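Local coordinates for sensor protein KdpD (PDB 4Y2F) that probably senses potassium as a histidine kinase and relays the signal by phosphorylation, the part described here being its GAF domain, at residues D62-W67 with T79-G84; P86-P91 with R119-F124. All blocks are in the same frame, centred on the assembly; numbering follows the deposited sequence.

Interaction 1: D62-W67 with T79-G84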
loop_
_atom_site.group_PDB
_atom_site.type_symbol
_atom_site.label_atom_id
_atom_site.label_comp_id
_atom_site.label_asym_id
_atom_site.label_seq_id
_atom_site.Cartn_x
_atom_site.Cartn_y
_atom_site.Cartn_z
ATOM N N ASP A 62 -9.821 -21.451 15.438
ATOM C CA ASP A 62 -10.234 -21.369 14.039
ATOM C C ASP A 62 -11.511 -20.563 13.875
ATOM O O ASP A 62 -11.663 -19.827 12.892
ATOM C CB ASP A 62 -10.471 -22.769 13.472
ATOM C CG ASP A 62 -9.214 -23.613 13.429
ATOM O OD1 ASP A 62 -8.113 -23.049 13.253
ATOM O OD2 ASP A 62 -9.334 -24.850 13.561
ATOM N N ALA A 63 -12.445 -20.687 14.818
ATOM C CA ALA A 63 -13.721 -20.003 14.671
ATOM C C ALA A 63 -13.608 -18.513 14.957
ATOM O O ALA A 63 -14.318 -17.715 14.333
ATOM C CB ALA A 63 -14.781 -20.665 15.557
ATOM N N ILE A 64 -12.719 -18.114 15.870
ATOM C CA ILE A 64 -12.473 -16.695 16.093
ATOM C C ILE A 64 -11.739 -16.087 14.903
ATOM O O ILE A 64 -12.031 -14.956 14.488
ATOM C CB ILE A 64 -11.748 -16.468 17.434
ATOM C CG1 ILE A 64 -12.581 -17.050 18.584
ATOM C CG2 ILE A 64 -11.457 -14.992 17.648
ATOM C CD1 ILE A 64 -13.934 -16.387 18.743
ATOM N N ALA A 65 -10.808 -16.844 14.307
ATOM C CA ALA A 65 -10.202 -16.404 13.053
ATOM C C ALA A 65 -11.268 -16.193 11.984
ATOM O O ALA A 65 -11.290 -15.156 11.306
ATOM C CB ALA A 65 -9.160 -17.424 12.599
ATOM N N GLN A 66 -12.183 -17.158 11.834
ATOM C CA GLN A 66 -13.269 -16.980 10.877
ATOM C C GLN A 66 -14.102 -15.744 11.211
ATOM O O GLN A 66 -14.514 -15.006 10.304
ATOM C CB GLN A 66 -14.145 -18.238 10.821
ATOM C CG GLN A 66 -15.123 -18.273 9.644
ATOM C CD GLN A 66 -14.435 -18.414 8.295
ATOM O OE1 GLN A 66 -13.577 -19.281 8.106
ATOM N NE2 GLN A 66 -14.811 -17.555 7.347
ATOM N N TRP A 67 -14.366 -15.504 12.503
ATOM C CA TRP A 67 -15.107 -14.313 12.928
ATOM C C TRP A 67 -14.394 -13.037 12.494
ATOM O O TRP A 67 -15.024 -12.096 11.990
ATOM C CB TRP A 67 -15.277 -14.321 14.449
ATOM C CG TRP A 67 -15.914 -13.053 15.020
ATOM C CD1 TRP A 67 -17.247 -12.825 15.224
ATOM C CD2 TRP A 67 -15.237 -11.869 15.472
ATOM N NE1 TRP A 67 -17.440 -11.576 15.765
ATOM C CE2 TRP A 67 -16.224 -10.964 15.919
ATOM C CE3 TRP A 67 -13.893 -11.478 15.523
ATOM C CZ2 TRP A 67 -15.911 -9.697 16.414
ATOM C CZ3 TRP A 67 -13.586 -10.215 16.019
ATOM C CH2 TRP A 67 -14.589 -9.346 16.463
ATOM N N THR A 79 -7.169 -6.300 21.460
ATOM C CA THR A 79 -8.607 -6.191 21.227
ATOM C C THR A 79 -9.367 -6.710 22.439
ATOM O O THR A 79 -8.799 -7.320 23.353
ATOM C CB THR A 79 -9.072 -6.980 19.992
ATOM O OG1 THR A 79 -9.206 -8.375 20.308
ATOM C CG2 THR A 79 -8.088 -6.818 18.822
ATOM N N ASP A 80 -10.680 -6.515 22.419
ATOM C CA ASP A 80 -11.543 -7.014 23.485
ATOM C C ASP A 80 -12.032 -8.441 23.230
ATOM O O ASP A 80 -12.804 -8.962 24.040
ATOM C CB ASP A 80 -12.709 -6.064 23.706
ATOM C CG ASP A 80 -12.266 -4.739 24.314
ATOM O OD1 ASP A 80 -11.280 -4.735 25.077
ATOM O OD2 ASP A 80 -12.918 -3.707 24.041
ATOM N N THR A 81 -11.588 -9.090 22.152
ATOM C CA THR A 81 -11.925 -10.476 21.824
ATOM C C THR A 81 -10.641 -11.295 21.971
ATOM O O THR A 81 -9.674 -11.077 21.235
ATOM C CB THR A 81 -12.394 -10.553 20.365
ATOM O OG1 THR A 81 -13.443 -9.606 20.137
ATOM C CG2 THR A 81 -12.922 -11.948 20.039
ATOM N N LEU A 82 -10.630 -12.255 22.876
ATOM C CA LEU A 82 -9.405 -12.958 23.232
ATOM C C LEU A 82 -8.265 -11.983 23.536
ATOM O O LEU A 82 -7.176 -12.094 22.952
ATOM C CB LEU A 82 -8.998 -13.937 22.139
ATOM C CG LEU A 82 -9.939 -15.047 21.700
ATOM C CD1 LEU A 82 -9.293 -15.841 20.569
ATOM C CD2 LEU A 82 -10.251 -15.926 22.863
ATOM N N PRO A 83 -8.459 -11.041 24.461
ATOM C CA PRO A 83 -7.392 -10.078 24.777
ATOM C C PRO A 83 -6.156 -10.719 25.361
ATOM O O PRO A 83 -5.081 -10.106 25.311
ATOM C CB PRO A 83 -8.053 -9.139 25.799
ATOM C CG PRO A 83 -9.157 -9.936 26.398
ATOM C CD PRO A 83 -9.672 -10.761 25.245
ATOM N N GLY A 84 -6.269 -11.919 25.919
ATOM C CA GLY A 84 -5.176 -12.519 26.646
ATOM C C GLY A 84 -4.306 -13.482 25.873
ATOM O O GLY A 84 -3.359 -14.026 26.446
#
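The helical turn carrying I64 faces the loop at T81 without backbone hydrogen bonds between them, the two CA atoms lying 8.5 Å apart, so side chains alone bridge the gap. I64 and W67, three residues apart and therefore on one side of helix 62-71, meet T81 and L82, neighbours in the loop that joins strands 75-76 and 88-94. The main apolar contact is made by L82, whose CD1 comes from the loop against the branch point of I64, 3.7 Å from CG2 and 4.0 Å from CG1. With CG2 of I64 anti to its backbone N, that methyl also reaches the loop one residue earlier, standing 4.1 Å from CG2 of T81. The hydroxyl of T81 is turned toward the indole: OG1 lies 3.9 Å from CH2 of W67, approaching the far end of the six-membered ring obliquely.

That two successive loop residues both send their CB toward the helix agrees with the left-handed backbone of L82 (phi 49°, psi 55°), which breaks the alternation an extended chain would impose. Just before them the chain is bent by an ST turn, in which the backbone N of T81 donates to OG1 of T79 at 3.1 Å; OG1 of T79 is also hydrogen-bonded to the carbonyl of G76. A75 of strand 75-76 touches I64, W67 and T81 alike, giving helix and loop a common neighbour at the edge of the GAF sheet.

With branched aliphatic groups, a threonine hydroxyl and the six-membered ring of an indole as the meeting surfaces, and no hydrogen bond or salt bridge between the segments, the join depends on van der Waals fit, while the polar bonds that shape the loop run within it and back to G76 of the preceding strand.

Interaction 2: P86-P91 with R119-F124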
loop_
_atom_site.group_PDB
_atom_site.type_symbol
_atom_site.label_atom_id
_atom_site.label_comp_id
_atom_site.label_asym_id
_atom_site.label_seq_id
_atom_site.Cartn_x
_atom_site.Cartn_y
_atom_site.Cartn_z
ATOM N N PRO A 86 -1.418 -14.834 23.163
ATOM C CA PRO A 86 -0.100 -14.263 22.845
ATOM C C PRO A 86 0.107 -13.997 21.363
ATOM O O PRO A 86 1.259 -13.997 20.904
ATOM C CB PRO A 86 0.857 -15.359 23.325
ATOM C CG PRO A 86 0.106 -16.612 23.015
ATOM C CD PRO A 86 -1.350 -16.286 23.368
ATOM N N TYR A 87 -0.966 -13.758 20.617
ATOM C CA TYR A 87 -0.869 -13.482 19.188
ATOM C C TYR A 87 -1.957 -12.487 18.809
ATOM O O TYR A 87 -2.912 -12.247 19.558
ATOM C CB TYR A 87 -1.026 -14.764 18.357
ATOM C CG TYR A 87 -2.294 -15.547 18.656
ATOM C CD1 TYR A 87 -3.500 -15.211 18.072
ATOM C CD2 TYR A 87 -2.277 -16.608 19.564
ATOM C CE1 TYR A 87 -4.663 -15.910 18.352
ATOM C CE2 TYR A 87 -3.429 -17.321 19.836
ATOM C CZ TYR A 87 -4.627 -16.956 19.247
ATOM O OH TYR A 87 -5.809 -17.656 19.519
ATOM N N GLN A 88 -1.802 -11.890 17.632
ATOM C CA GLN A 88 -2.839 -11.056 17.042
ATOM C C GLN A 88 -3.450 -11.760 15.837
ATOM O O GLN A 88 -2.769 -12.481 15.109
ATOM C CB GLN A 88 -2.263 -9.728 16.567
ATOM C CG GLN A 88 -1.588 -8.941 17.667
ATOM C CD GLN A 88 -1.243 -7.558 17.200
ATOM O OE1 GLN A 88 -0.220 -7.361 16.571
ATOM N NE2 GLN A 88 -2.112 -6.596 17.479
ATOM N N ILE A 89 -4.751 -11.530 15.627
ATOM C CA ILE A 89 -5.457 -11.987 14.437
ATOM C C ILE A 89 -5.873 -10.721 13.695
ATOM O O ILE A 89 -6.698 -9.942 14.196
ATOM C CB ILE A 89 -6.680 -12.836 14.793
ATOM C CG1 ILE A 89 -6.239 -14.123 15.490
ATOM C CG2 ILE A 89 -7.449 -13.175 13.535
ATOM C CD1 ILE A 89 -7.429 -14.999 15.888
ATOM N N LEU A 90 -5.302 -10.502 12.504
ATOM C CA LEU A 90 -5.445 -9.222 11.803
ATOM C C LEU A 90 -6.083 -9.409 10.434
ATOM O O LEU A 90 -5.558 -10.174 9.601
ATOM C CB LEU A 90 -4.086 -8.528 11.661
ATOM C CG LEU A 90 -3.417 -8.255 13.007
ATOM C CD1 LEU A 90 -2.024 -7.722 12.762
ATOM C CD2 LEU A 90 -4.224 -7.273 13.842
ATOM N N PRO A 91 -7.181 -8.733 10.139
ATOM C CA PRO A 91 -7.733 -8.813 8.782
ATOM C C PRO A 91 -6.848 -8.106 7.766
ATOM O O PRO A 91 -6.266 -7.050 8.032
ATOM C CB PRO A 91 -9.093 -8.126 8.911
ATOM C CG PRO A 91 -8.950 -7.218 10.089
ATOM C CD PRO A 91 -8.011 -7.923 11.043
ATOM N N ARG A 119 1.303 0.563 14.265
ATOM C CA ARG A 119 0.983 1.387 13.107
ATOM C C ARG A 119 1.749 0.911 11.879
ATOM O O ARG A 119 1.189 0.868 10.775
ATOM C CB ARG A 119 1.273 2.858 13.413
ATOM C CG ARG A 119 0.338 3.433 14.480
ATOM C CD ARG A 119 0.462 4.948 14.646
ATOM N NE ARG A 119 1.782 5.390 15.097
ATOM C CZ ARG A 119 2.133 5.560 16.371
ATOM N NH1 ARG A 119 1.280 5.289 17.353
ATOM N NH2 ARG A 119 3.355 5.974 16.669
ATOM N N LEU A 120 3.006 0.493 12.061
ATOM C CA LEU A 120 3.777 -0.046 10.942
ATOM C C LEU A 120 3.163 -1.344 10.444
ATOM O O LEU A 120 3.027 -1.559 9.226
ATOM C CB LEU A 120 5.239 -0.252 11.346
ATOM C CG LEU A 120 6.080 -0.818 10.204
ATOM C CD1 LEU A 120 6.149 0.172 9.031
ATOM C CD2 LEU A 120 7.475 -1.137 10.709
ATOM N N LEU A 121 2.758 -2.219 11.372
ATOM C CA LEU A 121 2.166 -3.486 10.976
ATOM C C LEU A 121 0.871 -3.268 10.212
ATOM O O LEU A 121 0.580 -4.003 9.262
ATOM C CB LEU A 121 1.939 -4.346 12.214
ATOM C CG LEU A 121 1.320 -5.733 11.983
ATOM C CD1 LEU A 121 2.134 -6.566 11.016
ATOM C CD2 LEU A 121 1.205 -6.446 13.343
ATOM N N GLU A 122 0.092 -2.247 10.582
ATOM C CA GLU A 122 -1.118 -1.972 9.821
ATOM C C GLU A 122 -0.799 -1.609 8.379
ATOM O O GLU A 122 -1.503 -2.039 7.453
ATOM C CB GLU A 122 -1.941 -0.881 10.485
ATOM C CG GLU A 122 -3.201 -0.612 9.692
ATOM C CD GLU A 122 -4.143 0.299 10.400
ATOM O OE1 GLU A 122 -4.888 -0.188 11.273
ATOM O OE2 GLU A 122 -4.124 1.505 10.094
ATOM N N THR A 123 0.262 -0.835 8.160
ATOM C CA THR A 123 0.650 -0.498 6.797
ATOM C C THR A 123 1.063 -1.747 6.038
ATOM O O THR A 123 0.712 -1.911 4.863
ATOM C CB THR A 123 1.784 0.520 6.815
ATOM O OG1 THR A 123 1.383 1.672 7.574
ATOM C CG2 THR A 123 2.112 0.965 5.404
ATOM N N PHE A 124 1.783 -2.660 6.701
ATOM C CA PHE A 124 2.129 -3.925 6.055
ATOM C C PHE A 124 0.876 -4.683 5.620
ATOM O O PHE A 124 0.794 -5.153 4.475
ATOM C CB PHE A 124 2.988 -4.782 6.992
ATOM C CG PHE A 124 4.459 -4.510 6.889
ATOM C CD1 PHE A 124 4.990 -3.303 7.317
ATOM C CD2 PHE A 124 5.320 -5.468 6.371
ATOM C CE1 PHE A 124 6.353 -3.052 7.217
ATOM C CE2 PHE A 124 6.680 -5.227 6.276
ATOM C CZ PHE A 124 7.195 -4.016 6.685
#
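The carboxamide of Q88 meets L121 through its oxygen, OE1 standing 3.6 Å from CD2 with the methyl tilted off the amide plane rather than lying in it; NE2 is hydrogen-bonded to OE1 of Q118, one helical turn before L121. On the helix, the F124 ring has CD1 of L120 in plane at its edge and forms a T-shaped pair with F33 of helix 18-33. This is sheet-on-helix packing of the GAF fold, where the long C-terminal helix 115-142 lies over one face of the antiparallel sheet.

Alternation along strand 88-94 selects the residues involved: Q88 and L90 direct their CB toward the helix, whereas I89 between them does not. L121 projects down to both, its CG anti to the backbone N (chi1 -180°), which carries the isobutyl group off the helix toward the strand. F33 also touches L121, so two helices share this side of the sheet. The CA atoms of L90 and E122 are 8.7 Å apart, a spacing filled chiefly by leucine. The tightest approach joins two methyls, CD1 of L90 and CD2 of L121, at 3.5 Å.

Interactions 1 and 2 lie with their centres about 13 Å apart and follow one another along the chain. Strand 88-94 separates them: in 86-91, Q88 and L90 serve helix 115-142, while I89 places CD1 4.2 Å from N of A65 in helix 62-71. A second junction is between L82 CD1 and Y87 OH, 4.1 Å apart, which brings the loop of interaction 1 against the residue just before the strand. Interaction 2 also adjoins the dimer, since E122 packs on Y6 and T123 on T123 of the second subunit. Interaction 1 sits at the surface on the sheet side where GAF relatives commonly bind small molecules.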